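Local coordinates for HI1317 (Haemophilus influenzae, PDB 1JOV), which probably interconverts the alpha and beta anomers of glucose 6-phosphate, as a member of the glucose-6-phosphate 1-epimerase family, at residues Gln52-Trp56 / Thr151-Ile155. Sequence-based numbering, arbitrary orientation. Where two conformers were deposited one is given.
Sequences QDVLW and TYFNI
Asn-154 grips two consecutive carbonyls of the facing loop, one with its backbone and one with its side chain. Its N reaches Val-54 O at 3.0 Å, while ND2 donates to Asp-53 O at 2.9 Å, the acceptor lying almost in the amide plane. With CG anti to the backbone N (chi1 -172°), the amide of Asn-154 is set so that ND2 can make this bond and OD1 lies at the edge of the Trp-56 indole, 3.8 Å from CD1. Asp-53 O also accepts from Arg-211.

The example illustrates how an irregular loop can borrow order from a strand. A single bridge joins Leu-55 to Phe-153, completed by Trp-56 N to Tyr-152 O at 2.9 Å. The turn leading into Leu-55 is an Asx turn, Asp-53 OD1 accepting from Leu-55 N at 3.0 Å; Ser-44 and Trp-45 hold the same carboxylate.

Beyond the bridge, the Trp-56 six-membered ring and the Tyr-152 ring lie 21° from parallel but slid apart, so that Trp-56 CE3 meets Tyr-152 CD2 at 3.5 Å with little overlap. Leu-55 CD2 touches Thr-151 CG2 at 3.6 Å. Tyr-152 OH bonds to Arg-70, and its ring meets that of His-150, a predicted catalytic residue. The contact thus ties the loop after strand 41-47 to the end of strand 145-154, beside the probable active site of the galactose mutarotase-like beta-sandwich.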
# COMPACT_ATOMS: atom_id res chain seq x y z
N GLN A 52 -3.74 -11.01 -13.12
CA GLN A 52 -2.82 -9.91 -13.05
C GLN A 52 -2.46 -9.68 -11.58
O GLN A 52 -3.27 -9.90 -10.70
CB GLN A 52 -3.48 -8.65 -13.66
CG GLN A 52 -3.82 -8.72 -15.20
CD GLN A 52 -5.20 -9.30 -15.46
OE1 GLN A 52 -5.96 -9.46 -14.54
NE2 GLN A 52 -5.52 -9.59 -16.73
N ASP A 53 -1.29 -9.14 -11.36
CA ASP A 53 -0.94 -8.74 -10.02
C ASP A 53 -2.03 -7.78 -9.48
O ASP A 53 -2.56 -6.95 -10.23
CB ASP A 53 0.43 -8.02 -10.03
CG ASP A 53 1.19 -7.91 -8.70
OD1 ASP A 53 0.52 -7.78 -7.65
OD2 ASP A 53 2.44 -7.97 -8.71
N VAL A 54 -2.36 -7.86 -8.20
CA VAL A 54 -3.30 -6.92 -7.58
C VAL A 54 -2.69 -5.56 -7.36
O VAL A 54 -3.42 -4.52 -7.37
CB VAL A 54 -3.88 -7.47 -6.27
CG1 VAL A 54 -4.72 -6.43 -5.60
CG2 VAL A 54 -4.74 -8.68 -6.57
N LEU A 55 -1.35 -5.51 -7.12
CA LEU A 55 -0.72 -4.24 -6.83
C LEU A 55 0.12 -3.72 -8.02
O LEU A 55 0.66 -4.52 -8.83
CB LEU A 55 0.21 -4.44 -5.65
CG LEU A 55 -0.54 -4.83 -4.38
CD1 LEU A 55 0.49 -5.11 -3.31
CD2 LEU A 55 -1.44 -3.71 -3.89
N TRP A 56 0.26 -2.43 -8.08
CA TRP A 56 1.10 -1.88 -9.13
C TRP A 56 2.44 -1.45 -8.60
O TRP A 56 2.57 -0.88 -7.47
CB TRP A 56 0.34 -0.67 -9.74
CG TRP A 56 1.09 0.14 -10.76
CD1 TRP A 56 0.98 -0.02 -12.17
CD2 TRP A 56 1.85 1.31 -10.55
NE1 TRP A 56 1.76 0.91 -12.79
CE2 TRP A 56 2.29 1.76 -11.84
CE3 TRP A 56 2.31 1.98 -9.43
CZ2 TRP A 56 3.12 2.86 -12.00
CZ3 TRP A 56 3.17 3.07 -9.56
CH2 TRP A 56 3.53 3.53 -10.86
N THR A 151 -1.88 2.37 -0.72
CA THR A 151 -1.97 1.24 -1.67
C THR A 151 -2.13 1.67 -3.15
O THR A 151 -3.04 2.42 -3.50
CB THR A 151 -3.16 0.33 -1.27
OG1 THR A 151 -3.09 0.07 0.15
CG2 THR A 151 -3.13 -1.09 -2.09
N TYR A 152 -1.22 1.12 -3.95
CA TYR A 152 -1.28 1.32 -5.42
C TYR A 152 -1.85 0.09 -6.03
O TYR A 152 -1.23 -1.02 -6.06
CB TYR A 152 0.10 1.58 -6.08
CG TYR A 152 0.84 2.79 -5.72
CD1 TYR A 152 1.45 2.96 -4.47
CD2 TYR A 152 1.10 3.74 -6.70
CE1 TYR A 152 2.20 4.15 -4.18
CE2 TYR A 152 1.80 4.89 -6.42
CZ TYR A 152 2.38 5.09 -5.19
OH TYR A 152 3.13 6.23 -4.96
N PHE A 153 -3.09 0.27 -6.55
CA PHE A 153 -3.77 -0.89 -7.16
C PHE A 153 -3.50 -0.93 -8.67
O PHE A 153 -3.33 0.11 -9.31
CB PHE A 153 -5.27 -0.84 -6.94
CG PHE A 153 -5.64 -0.95 -5.54
CD1 PHE A 153 -5.66 -2.18 -4.93
CD2 PHE A 153 -5.91 0.18 -4.82
CE1 PHE A 153 -5.98 -2.28 -3.53
CE2 PHE A 153 -6.19 0.13 -3.52
CZ PHE A 153 -6.29 -1.12 -2.84
N ASN A 154 -3.26 -2.14 -9.16
CA ASN A 154 -2.92 -2.39 -10.55
C ASN A 154 -4.27 -2.52 -11.34
O ASN A 154 -5.10 -3.39 -11.03
CB ASN A 154 -2.14 -3.72 -10.61
CG ASN A 154 -1.54 -4.04 -12.01
OD1 ASN A 154 -1.08 -3.17 -12.74
ND2 ASN A 154 -1.49 -5.34 -12.33
N ILE A 155 -4.40 -1.75 -12.43
CA ILE A 155 -5.65 -1.81 -13.19
C ILE A 155 -5.35 -1.81 -14.70
O ILE A 155 -4.26 -1.36 -15.10
CB ILE A 155 -6.50 -0.58 -12.84
CG1 ILE A 155 -5.67 0.67 -13.00
CG2 ILE A 155 -7.12 -0.67 -11.45
CD1 ILE A 155 -6.37 1.88 -13.23